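CofB (Escherichia coli, PDB 5AX6) is a minor pilin subunit of the CFA/III type IVb pilus of human enterotoxigenic Escherichia coli, forms a homotrimer and probably takes part in pilus assembly. Local coordinates at residues A13-S16 and E17-G20. Residues are numbered along the deposited sequence; the frame is centred on the assembly and turned at random. Where two conformers were deposited one is given.
Sequences ALIS and EIAG
Ala13 to Glu17, Leu14 to Ile18, Ile15 to Ala19 and Ser16 to Gly20 are joined by four consecutive i to i+4 backbone hydrogen bonds, a worked example of how one alpha-helical turn hands over to the next. The segments 13-16 and 17-20 run on without a break inside helix 4-25, the N-terminal helix that packs against the antiparallel sheet of the pilin domain, as in other type IV pilins. The bond from Ala19 N to Ile15 O is the shortest of the four at 2.8 Å, while that from Ile18 N to Leu14 O is the straightest, with an N-H...O angle of 169°. At the end of the series, Gly20 N reaches Ser16 O over 3.1 Å, and the N-H...O angle falls to 154°.

Among the side chains the apolar touch is one residue shorter in step, i to i+3, between Ile15 and Ile18. Ile18 lies with CG1 anti to its own carbonyl carbon (chi1 -75°), which lays that branch alongside the preceding turn, 3.3 Å from Leu14 O. From there its CD1 meets Ile15 CD1 at 4.0 Å, an apolar touch between the ends of two side chains that cross at a slant. Leu14 and Ile18 both face the sheet, the former resting on Leu121 and Ile123 and the latter on Leu225 and Ile227. Ile15 and Ala19, one turn apart, each touch His173, in a loop.

Glu17 shows how a charged residue can be accommodated in such a buried stretch: its chain bends at chi2, and the carboxylate forms a salt bridge through OE1 with Arg84, which probably helps to keep it ionised. The aliphatic part of the same residue stays against the helix, with Glu17 CG 3.3 Å from Ala13 O.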
ATOM      1  N   ALA A  13      14.535  21.437 -25.568  1.00 23.86           N
ATOM      2  CA  ALA A  13      14.346  20.539 -26.703  1.00 29.07           C
ATOM      3  C   ALA A  13      15.604  19.688 -26.937  1.00 24.66           C
ATOM      4  O   ALA A  13      15.516  18.488 -27.216  1.00 22.36           O
ATOM      5  CB  ALA A  13      14.000  21.329 -27.949  1.00 26.22           C
ATOM      6  N   LEU A  14      16.767  20.319 -26.833  1.00 24.52           N
ATOM      7  CA  LEU A  14      18.033  19.600 -26.948  1.00 25.36           C
ATOM      8  C   LEU A  14      18.143  18.489 -25.897  1.00 25.71           C
ATOM      9  O   LEU A  14      18.497  17.349 -26.217  1.00 23.19           O
ATOM     10  CB  LEU A  14      19.207  20.573 -26.821  1.00 26.56           C
ATOM     11  CG  LEU A  14      19.459  21.436 -28.058  1.00 26.96           C
ATOM     12  CD1 LEU A  14      20.430  22.577 -27.741  1.00 26.48           C
ATOM     13  CD2 LEU A  14      19.985  20.585 -29.229  1.00 25.04           C
ATOM     14  N   ILE A  15      17.841  18.819 -24.646  1.00 22.61           N
ATOM     15  CA  ILE A  15      17.893  17.832 -23.574  1.00 20.56           C
ATOM     16  C   ILE A  15      16.878  16.706 -23.780  1.00 20.56           C
ATOM     17  O   ILE A  15      17.145  15.549 -23.451  1.00 21.12           O
ATOM     18  CB  ILE A  15      17.646  18.483 -22.206  1.00 23.40           C
ATOM     19  CG1 ILE A  15      18.870  19.287 -21.773  1.00 31.22           C
ATOM     20  CG2 ILE A  15      17.275  17.435 -21.164  1.00 24.07           C
ATOM     21  CD1 ILE A  15      20.178  18.720 -22.258  1.00 34.97           C
ATOM     22  N   SER A  16      15.712  17.026 -24.325  1.00 20.31           N
ATOM     23  CA  SER A  16      14.724  15.984 -24.579  0.60 23.95           C
ATOM     24  C   SER A  16      15.237  14.980 -25.600  1.00 20.23           C
ATOM     25  O   SER A  16      15.044  13.770 -25.432  1.00 20.04           O
ATOM     26  CB  SER A  16      13.404  16.570 -25.068  0.60 25.54           C
ATOM     27  OG  SER A  16      12.444  15.534 -25.186  0.60 28.89           O
ATOM     28  N   GLU A  17      15.878  15.479 -26.651  1.00 20.84           N
ATOM     29  CA  GLU A  17      16.475  14.631 -27.676  1.00 16.66           C
ATOM     30  C   GLU A  17      17.555  13.758 -27.046  1.00 20.61           C
ATOM     31  O   GLU A  17      17.582  12.542 -27.224  1.00 17.87           O
ATOM     32  CB  GLU A  17      17.079  15.476 -28.807  1.00 18.98           C
ATOM     33  CG  GLU A  17      16.081  16.295 -29.625  1.00 22.87           C
ATOM     34  CD  GLU A  17      15.366  15.478 -30.694  1.00 28.02           C
ATOM     35  OE1 GLU A  17      15.895  15.370 -31.828  1.00 25.84           O
ATOM     36  OE2 GLU A  17      14.268  14.951 -30.405  1.00 23.85           O
ATOM     37  N   ILE A  18      18.449  14.407 -26.313  1.00 19.74           N
ATOM     38  CA  ILE A  18      19.561  13.724 -25.648  1.00 18.89           C
ATOM     39  C   ILE A  18      19.063  12.631 -24.701  1.00 16.34           C
ATOM     40  O   ILE A  18      19.516  11.492 -24.779  1.00 17.76           O
ATOM     41  CB  ILE A  18      20.436  14.751 -24.899  1.00 18.07           C
ATOM     42  CG1 ILE A  18      21.280  15.545 -25.911  1.00 18.94           C
ATOM     43  CG2 ILE A  18      21.311  14.078 -23.857  1.00 20.13           C
ATOM     44  CD1 ILE A  18      21.888  16.814 -25.325  1.00 23.66           C
ATOM     45  N   ALA A  19      18.104  12.960 -23.837  1.00 17.39           N
ATOM     46  CA  ALA A  19      17.611  11.989 -22.862  1.00 19.95           C
ATOM     47  C   ALA A  19      16.979  10.784 -23.548  1.00 20.99           C
ATOM     48  O   ALA A  19      17.121   9.644 -23.093  1.00 19.90           O
ATOM     49  CB  ALA A  19      16.594  12.640 -21.911  1.00 21.14           C
ATOM     50  N   GLY A  20      16.264  11.037 -24.638  1.00 19.77           N
ATOM     51  CA  GLY A  20      15.625   9.959 -25.375  1.00 21.21           C
ATOM     52  C   GLY A  20      16.611   9.018 -26.037  1.00 16.90           C
ATOM     53  O   GLY A  20      16.448   7.793 -25.984  1.00 19.49           O
TER